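Local coordinates for putative peptidase (Parabacteroides merdae, PDB 4L8K), which probably cleaves peptide bonds as a serine-type hydrolase of peptidase family S41, at residues Trp209-Val215 / Met232-Val238; Met110-Arg114 / Tyr139-Phe144; Cys147-Ile151 / Ala306-Ala312. One frame throughout, in Å; residues are numbered along the deposited sequence.

All three contacts belong to one mixed beta sheet and each is only partly buried. Contacts 1 and 3 sit on its neighbouring strands 213-217 and 149-153, which are joined by backbone hydrogen bonds; contact 2 lies nearer one border, on strand 110-115. Contact 1 is a loop closed on a strand by backbone and amide bonds, with valines at its buried end. The other two lay helices on opposite faces: 134-143 in contact 2, 301-311 in contact 3. Aromatic and cationic stacking marks contact 2, whereas contact 3 is aliphatic apart from one lysine at its exposed edge. Phe-144, Trp-209 and Leu-150 knit the three together.

Contact 1: Trp209-Val215 / Met232-Val238; sequences WLRPVIV and MRLLPQV
With chi1 at 77°, CG of Gln-237 is wedged between its own backbone N and carbonyl carbon, and a further bend at chi2 (-86°) swings the amide toward Trp-209. There NE2 donates to the Trp-209 O at 2.9 Å, arriving in the carbonyl plane on a lone pair, although the N-H itself points somewhat off line (135°). The same NE2 also bonds the O of Phe-172, so two backbone carbonyls grip this amide and fix its rotation. Folded this way, the stem of the glutamine passes close to the backbone, its CG 3.2 Å from Arg-211 O.

Where the loop ends, the main chains take over. Val-213 N donates to Gln-237 O at 2.9 Å. The CA of Val-238 then makes a CA-H...O contact of 3.4 Å with Val-213 O, the start of parallel pairing. Beyond it the packing turns apolar: Val-215 CG2 meets the terminal CE of selenomethionine Met-232 at 3.7 Å, the two side chains crossing at about a right angle, and touches CG1 of Val-238 at 3.8 Å. Within 209-215, Trp-209 NE1 bonds Pro-212 O in the plane of the indole, while Arg-211 lies over one indole face and sends NH1 to the O of Cys-147.

The whole closes a classic beta-alpha-beta crossover: strand 213-217 leads through helix 224-232 to the adjacent parallel strand 238-242, with Phe-172 covering the valine face and helix 301-311 packed on Ile-214 behind it.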
# COMPACT_ATOMS: atom_id res chain seq x y z
N TRP A 209 -2.56 -13.81 17.37
CA TRP A 209 -1.26 -14.40 17.06
C TRP A 209 -0.18 -13.50 17.65
O TRP A 209 0.06 -12.39 17.15
CB TRP A 209 -1.08 -14.62 15.56
CG TRP A 209 0.18 -15.36 15.20
CD1 TRP A 209 1.43 -14.82 15.04
CD2 TRP A 209 0.31 -16.77 14.93
NE1 TRP A 209 2.33 -15.81 14.69
CE2 TRP A 209 1.67 -17.01 14.61
CE3 TRP A 209 -0.58 -17.86 14.95
CZ2 TRP A 209 2.15 -18.29 14.29
CZ3 TRP A 209 -0.10 -19.12 14.63
CH2 TRP A 209 1.24 -19.32 14.28
N LEU A 210 0.47 -13.98 18.71
CA LEU A 210 1.49 -13.19 19.40
C LEU A 210 2.88 -13.78 19.20
O LEU A 210 3.86 -13.22 19.68
CB LEU A 210 1.13 -13.06 20.89
CG LEU A 210 -0.24 -12.40 21.21
CD1 LEU A 210 -0.45 -12.29 22.71
CD2 LEU A 210 -0.40 -11.03 20.56
N ARG A 211 2.98 -14.87 18.43
CA ARG A 211 4.23 -15.50 18.03
C ARG A 211 4.88 -14.68 16.90
O ARG A 211 4.20 -13.83 16.30
CB ARG A 211 3.96 -16.93 17.57
CG ARG A 211 3.88 -17.93 18.74
CD ARG A 211 3.25 -19.21 18.22
NE ARG A 211 1.79 -19.05 18.22
CZ ARG A 211 0.93 -19.92 17.71
NH1 ARG A 211 1.37 -21.03 17.11
NH2 ARG A 211 -0.37 -19.71 17.82
N PRO A 212 6.18 -14.91 16.57
CA PRO A 212 6.80 -14.11 15.49
C PRO A 212 6.01 -14.12 14.17
O PRO A 212 5.37 -15.12 13.81
CB PRO A 212 8.17 -14.76 15.33
CG PRO A 212 8.47 -15.34 16.69
CD PRO A 212 7.15 -15.86 17.16
N VAL A 213 6.01 -12.97 13.47
CA VAL A 213 5.33 -12.76 12.19
C VAL A 213 6.27 -12.06 11.24
O VAL A 213 6.86 -11.03 11.60
CB VAL A 213 4.00 -11.92 12.31
CG1 VAL A 213 3.33 -11.68 10.96
CG2 VAL A 213 3.01 -12.57 13.26
N ILE A 214 6.35 -12.55 9.99
CA ILE A 214 7.06 -11.85 8.93
C ILE A 214 6.01 -11.35 7.94
O ILE A 214 5.29 -12.17 7.37
CB ILE A 214 8.21 -12.62 8.21
CG1 ILE A 214 9.14 -13.41 9.20
CG2 ILE A 214 8.98 -11.67 7.29
CD1 ILE A 214 9.93 -12.60 10.22
N VAL A 215 5.89 -10.04 7.76
CA VAL A 215 4.98 -9.42 6.79
C VAL A 215 5.81 -9.17 5.52
O VAL A 215 6.87 -8.56 5.59
CB VAL A 215 4.25 -8.14 7.32
CG1 VAL A 215 3.45 -7.44 6.20
CG2 VAL A 215 3.33 -8.47 8.50
N MSE A 232 1.11 -3.00 11.41
CA MSE A 232 1.82 -4.24 11.69
C MSE A 232 3.25 -4.00 12.16
O MSE A 232 3.66 -4.64 13.13
CB MSE A 232 1.77 -5.20 10.48
CG MSE A 232 0.35 -5.69 10.18
SE MSE A 232 -0.40 -6.90 11.52
CE MSE A 232 0.66 -8.41 11.13
N ARG A 233 3.98 -3.03 11.55
CA ARG A 233 5.37 -2.75 11.93
C ARG A 233 5.50 -2.10 13.31
O ARG A 233 6.63 -1.93 13.78
CB ARG A 233 6.11 -1.91 10.86
CG ARG A 233 5.43 -0.63 10.40
CD ARG A 233 5.59 0.52 11.34
NE ARG A 233 5.16 1.77 10.70
CZ ARG A 233 5.98 2.58 10.06
NH1 ARG A 233 7.28 2.30 10.00
NH2 ARG A 233 5.53 3.68 9.49
N LEU A 234 4.37 -1.74 13.97
CA LEU A 234 4.41 -1.19 15.33
C LEU A 234 4.44 -2.29 16.37
O LEU A 234 4.66 -2.02 17.54
CB LEU A 234 3.16 -0.31 15.61
CG LEU A 234 2.86 0.87 14.67
CD1 LEU A 234 1.52 1.47 15.02
CD2 LEU A 234 3.95 1.93 14.75
N LEU A 235 4.19 -3.53 15.96
CA LEU A 235 4.03 -4.66 16.86
C LEU A 235 5.35 -5.39 17.11
O LEU A 235 6.15 -5.61 16.18
CB LEU A 235 2.94 -5.59 16.32
CG LEU A 235 1.59 -4.87 16.01
CD1 LEU A 235 0.58 -5.83 15.40
CD2 LEU A 235 1.00 -4.19 17.26
N PRO A 236 5.61 -5.72 18.40
CA PRO A 236 6.91 -6.32 18.78
C PRO A 236 7.23 -7.67 18.11
O PRO A 236 8.41 -7.96 17.90
CB PRO A 236 6.81 -6.48 20.31
CG PRO A 236 5.33 -6.44 20.63
CD PRO A 236 4.76 -5.48 19.59
N GLN A 237 6.22 -8.50 17.80
CA GLN A 237 6.47 -9.81 17.19
C GLN A 237 6.58 -9.72 15.66
O GLN A 237 6.89 -10.74 15.03
CB GLN A 237 5.38 -10.84 17.58
CG GLN A 237 4.04 -10.70 16.83
CD GLN A 237 3.07 -9.72 17.43
OE1 GLN A 237 3.43 -8.67 18.00
NE2 GLN A 237 1.79 -10.06 17.31
N VAL A 238 6.38 -8.53 15.08
CA VAL A 238 6.36 -8.39 13.62
C VAL A 238 7.67 -7.85 13.03
O VAL A 238 8.20 -6.84 13.50
CB VAL A 238 5.15 -7.51 13.14
CG1 VAL A 238 5.18 -7.26 11.64
CG2 VAL A 238 3.80 -8.10 13.56

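Contact 2: Met110-Arg114 / Tyr139-Phe144; sequences MKYKR and YMFAHF
Strand 110-114, which carries Tyr-112 and Arg-114 against His-143, and helix segment 139-143 run almost parallel, at 12°, with their axes 9.5 Å apart. The helix belongs to a beta-alpha-beta crossover, leading from strand 120-125 to its parallel neighbour 149-153, and it also covers the adjoining strand 110-115, a layered alpha/beta packing in which an aromatic cluster of Tyr-112, His-143 and Phe-144 lies between the layers.

Tyr-112 stands at the centre. Its chi1 of 68° holds CG between the backbone N and the carbonyl carbon, which lifts the ring off the strand toward the helix. Selenomethionine Met-140 lays its CG over one face of that ring, 4.0 Å from the centroid, in a CH-pi contact. The tyrosine edge, in turn, is directed at the face of Phe-144 in an offset edge-to-face pair, with planes nearly perpendicular and centroids 5.7 Å apart. Tyr-112 CE2 also meets His-143 CD2, the two rings oblique to each other. At the inner end the two selenomethionines meet, SE of Met-110 lying 3.8 Å from CE of Met-140, and both side chains also touch Val-123 of the next strand.

Nearer the surface the contact turns polar. The guanidinium of Arg-114 stacks flat on the His-143 imidazole, centres 4.2 Å apart and planes at 14°. Arg-114 NH1 donates within the guanidinium plane to His-143 O at 2.9 Å. One residue thus offers both a stacking face and a backbone carbonyl. With NE paired to Asp-118 as well, the guanidinium is fixed in orientation. The aliphatic CG of Arg-114 rests against the edge of Phe-144. A single water, in the plane of the imidazole, completes the join, 2.8 Å from His-143 NE2 and accepting the Arg-114 N-H at 3.1 Å from N.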
# COMPACT_ATOMS: atom_id res chain seq x y z
N MSE A 110 -8.04 -15.34 1.69
CA MSE A 110 -6.72 -15.90 2.03
C MSE A 110 -6.46 -17.28 1.43
O MSE A 110 -7.35 -18.15 1.42
CB MSE A 110 -6.53 -16.05 3.56
CG MSE A 110 -6.48 -14.73 4.30
SE MSE A 110 -6.32 -15.03 6.26
CE MSE A 110 -7.86 -16.25 6.59
N LYS A 111 -5.20 -17.48 1.01
CA LYS A 111 -4.64 -18.76 0.60
C LYS A 111 -3.65 -19.08 1.69
O LYS A 111 -2.85 -18.20 2.06
CB LYS A 111 -3.95 -18.71 -0.77
CG LYS A 111 -4.84 -18.41 -1.95
CD LYS A 111 -3.99 -18.42 -3.21
CE LYS A 111 -4.77 -18.18 -4.47
NZ LYS A 111 -3.84 -18.07 -5.64
N TYR A 112 -3.72 -20.30 2.27
CA TYR A 112 -2.79 -20.57 3.36
C TYR A 112 -2.30 -22.01 3.36
O TYR A 112 -2.99 -22.92 2.91
CB TYR A 112 -3.37 -20.14 4.73
CG TYR A 112 -4.55 -20.96 5.23
CD1 TYR A 112 -5.85 -20.69 4.80
CD2 TYR A 112 -4.38 -21.92 6.22
CE1 TYR A 112 -6.95 -21.41 5.29
CE2 TYR A 112 -5.47 -22.64 6.73
CZ TYR A 112 -6.75 -22.38 6.27
OH TYR A 112 -7.80 -23.12 6.79
N LYS A 113 -1.07 -22.19 3.82
CA LYS A 113 -0.41 -23.50 3.86
C LYS A 113 0.76 -23.50 4.84
O LYS A 113 1.48 -22.51 4.95
CB LYS A 113 0.11 -23.84 2.44
CG LYS A 113 0.52 -25.28 2.25
CD LYS A 113 1.06 -25.51 0.88
CE LYS A 113 1.49 -26.93 0.68
NZ LYS A 113 1.77 -27.19 -0.76
N ARG A 114 1.00 -24.67 5.47
CA ARG A 114 2.16 -24.85 6.35
C ARG A 114 3.39 -25.19 5.50
O ARG A 114 3.33 -26.02 4.59
CB ARG A 114 1.91 -25.94 7.41
CG ARG A 114 0.89 -25.53 8.43
CD ARG A 114 0.80 -26.49 9.60
NE ARG A 114 0.61 -27.89 9.20
CZ ARG A 114 -0.37 -28.67 9.65
NH1 ARG A 114 -1.27 -28.20 10.50
NH2 ARG A 114 -0.43 -29.94 9.27
N TYR A 139 -9.86 -20.21 11.97
CA TYR A 139 -9.52 -21.50 11.35
C TYR A 139 -8.09 -21.53 10.81
O TYR A 139 -7.40 -22.55 10.96
CB TYR A 139 -10.52 -21.86 10.25
CG TYR A 139 -11.74 -22.55 10.82
CD1 TYR A 139 -11.65 -23.84 11.35
CD2 TYR A 139 -12.97 -21.91 10.88
CE1 TYR A 139 -12.75 -24.47 11.93
CE2 TYR A 139 -14.09 -22.54 11.44
CZ TYR A 139 -13.97 -23.82 11.96
OH TYR A 139 -15.05 -24.47 12.48
N MSE A 140 -7.64 -20.41 10.22
CA MSE A 140 -6.28 -20.28 9.68
C MSE A 140 -5.29 -20.36 10.85
O MSE A 140 -4.33 -21.14 10.78
CB MSE A 140 -6.15 -18.99 8.83
CG MSE A 140 -4.74 -18.69 8.30
SE MSE A 140 -3.69 -17.72 9.65
CE MSE A 140 -4.70 -15.97 9.62
N PHE A 141 -5.54 -19.63 11.93
CA PHE A 141 -4.68 -19.64 13.12
C PHE A 141 -4.66 -21.02 13.77
O PHE A 141 -3.58 -21.47 14.14
CB PHE A 141 -5.07 -18.53 14.15
CG PHE A 141 -4.75 -17.10 13.73
CD1 PHE A 141 -3.51 -16.77 13.18
CD2 PHE A 141 -5.66 -16.07 13.94
CE1 PHE A 141 -3.21 -15.45 12.81
CE2 PHE A 141 -5.36 -14.76 13.57
CZ PHE A 141 -4.14 -14.45 13.00
N ALA A 142 -5.81 -21.71 13.84
CA ALA A 142 -5.86 -23.07 14.45
C ALA A 142 -5.05 -24.08 13.59
O ALA A 142 -4.36 -24.94 14.14
CB ALA A 142 -7.30 -23.55 14.61
N HIS A 143 -5.06 -23.92 12.25
CA HIS A 143 -4.26 -24.77 11.37
C HIS A 143 -2.74 -24.58 11.65
O HIS A 143 -1.95 -25.50 11.43
CB HIS A 143 -4.59 -24.46 9.90
CG HIS A 143 -3.91 -25.38 8.92
ND1 HIS A 143 -4.16 -26.74 8.91
CD2 HIS A 143 -3.02 -25.09 7.94
CE1 HIS A 143 -3.39 -27.23 7.95
NE2 HIS A 143 -2.69 -26.28 7.34
N PHE A 144 -2.37 -23.41 12.20
CA PHE A 144 -0.99 -23.00 12.49
C PHE A 144 -0.65 -23.03 13.99
O PHE A 144 0.40 -22.52 14.38
CB PHE A 144 -0.75 -21.59 11.92
CG PHE A 144 -0.89 -21.43 10.41
CD1 PHE A 144 -0.67 -22.51 9.56
CD2 PHE A 144 -1.16 -20.19 9.85
CE1 PHE A 144 -0.75 -22.35 8.17
CE2 PHE A 144 -1.22 -20.03 8.47
CZ PHE A 144 -1.00 -21.10 7.64
O HOH W 1 -1.01 -26.99 5.17

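Contact 3: Cys147-Ile151 / Ala306-Ala312; sequences CKGLI and AIGLLLA
Apolar packing dominates between Ile-151 and the helix, whose segment 306-311 runs antiparallel to strand 149-151, at 166° with axes 8.9 Å apart. The isoleucine's chi1 (-62°) turns CG1 to the helix, and an extended chi2 (167°) carries CD1 to Ala-306 and Ile-307: it lies 3.7 Å from CB of the former and 3.7 Å from CG1 of the latter. Ile-151 CG1 meets Leu-310 CD1, also at 3.7 Å. With an alanine here in place of Ile-151, the Ala-306 and Ile-307 side chains would probably face a gap and Leu-310 would be freer to turn.

At Gly-149 the helix comes close to the strand backbone: a CB there would point at the helix and collide with Leu-310 CD2, which sits 4.1 Å from Gly-149 CA.

The polar contribution is a single bond near the surface. Lys-148 NZ donates to Leu-310 O at 2.8 Å, in the carbonyl plane; its charge probably suits the carbonyl-rich C-terminal end of this helix.

Strand 149-153 is central in the mixed sheet, and Leu-150 points to its other face, where Phe-144 waits. Helices on both faces of a largely parallel sheet make the layered alpha/beta architecture consistent with the ClpP/crotonase clan.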
# COMPACT_ATOMS: atom_id res chain seq x y z
N CYS A 147 2.82 -24.25 14.76
CA CYS A 147 3.86 -23.50 14.05
C CYS A 147 4.59 -22.52 14.99
O CYS A 147 4.00 -21.95 15.91
CB CYS A 147 3.26 -22.78 12.85
SG CYS A 147 2.43 -23.88 11.66
N LYS A 148 5.89 -22.37 14.73
CA LYS A 148 6.88 -21.48 15.39
C LYS A 148 6.62 -20.00 15.02
O LYS A 148 6.87 -19.10 15.82
CB LYS A 148 8.27 -21.88 14.84
CG LYS A 148 9.37 -22.07 15.84
CD LYS A 148 10.62 -22.54 15.15
CE LYS A 148 11.87 -22.16 15.93
NZ LYS A 148 12.21 -20.72 15.81
N GLY A 149 6.22 -19.76 13.78
CA GLY A 149 5.96 -18.41 13.31
C GLY A 149 5.09 -18.37 12.09
O GLY A 149 4.76 -19.42 11.53
N LEU A 150 4.74 -17.15 11.66
CA LEU A 150 3.84 -16.90 10.56
C LEU A 150 4.45 -15.97 9.53
O LEU A 150 5.08 -14.97 9.88
CB LEU A 150 2.54 -16.27 11.11
CG LEU A 150 1.42 -15.86 10.11
CD1 LEU A 150 0.58 -17.06 9.73
CD2 LEU A 150 0.51 -14.83 10.71
N ILE A 151 4.18 -16.27 8.26
CA ILE A 151 4.51 -15.40 7.13
C ILE A 151 3.16 -14.87 6.63
O ILE A 151 2.27 -15.67 6.27
CB ILE A 151 5.38 -16.09 6.01
CG1 ILE A 151 6.76 -16.54 6.55
CG2 ILE A 151 5.55 -15.18 4.77
CD1 ILE A 151 7.55 -17.54 5.57
N ALA A 306 12.49 -15.19 4.95
CA ALA A 306 11.48 -15.15 6.01
C ALA A 306 11.46 -16.50 6.75
O ALA A 306 11.45 -16.52 7.99
CB ALA A 306 10.12 -14.82 5.41
N ILE A 307 11.54 -17.64 5.99
CA ILE A 307 11.58 -19.00 6.56
C ILE A 307 12.85 -19.12 7.42
O ILE A 307 12.75 -19.55 8.56
CB ILE A 307 11.48 -20.13 5.48
CG1 ILE A 307 10.06 -20.22 4.87
CG2 ILE A 307 11.92 -21.51 6.05
CD1 ILE A 307 10.00 -21.12 3.55
N GLY A 308 14.00 -18.69 6.87
CA GLY A 308 15.28 -18.72 7.58
C GLY A 308 15.26 -17.97 8.90
O GLY A 308 15.67 -18.48 9.95
N LEU A 309 14.73 -16.75 8.87
CA LEU A 309 14.61 -15.90 10.05
C LEU A 309 13.72 -16.51 11.14
O LEU A 309 14.13 -16.54 12.29
CB LEU A 309 14.10 -14.51 9.66
CG LEU A 309 14.14 -13.45 10.74
CD1 LEU A 309 15.56 -13.30 11.36
CD2 LEU A 309 13.68 -12.13 10.16
N LEU A 310 12.54 -17.02 10.77
CA LEU A 310 11.61 -17.65 11.71
C LEU A 310 12.14 -18.96 12.31
O LEU A 310 11.76 -19.31 13.43
CB LEU A 310 10.26 -17.92 11.04
CG LEU A 310 9.38 -16.71 10.70
CD1 LEU A 310 8.18 -17.14 9.88
CD2 LEU A 310 8.91 -15.98 11.96
N LEU A 311 12.97 -19.70 11.56
CA LEU A 311 13.57 -20.97 12.01
C LEU A 311 14.83 -20.74 12.82
O LEU A 311 15.28 -21.66 13.50
CB LEU A 311 13.87 -21.91 10.83
CG LEU A 311 12.66 -22.53 10.12
CD1 LEU A 311 13.13 -23.45 9.01
CD2 LEU A 311 11.69 -23.24 11.11
N ALA A 312 15.42 -19.52 12.74
CA ALA A 312 16.63 -19.18 13.48
C ALA A 312 16.34 -19.33 14.96
O ALA A 312 15.45 -18.68 15.51
CB ALA A 312 17.10 -17.78 13.12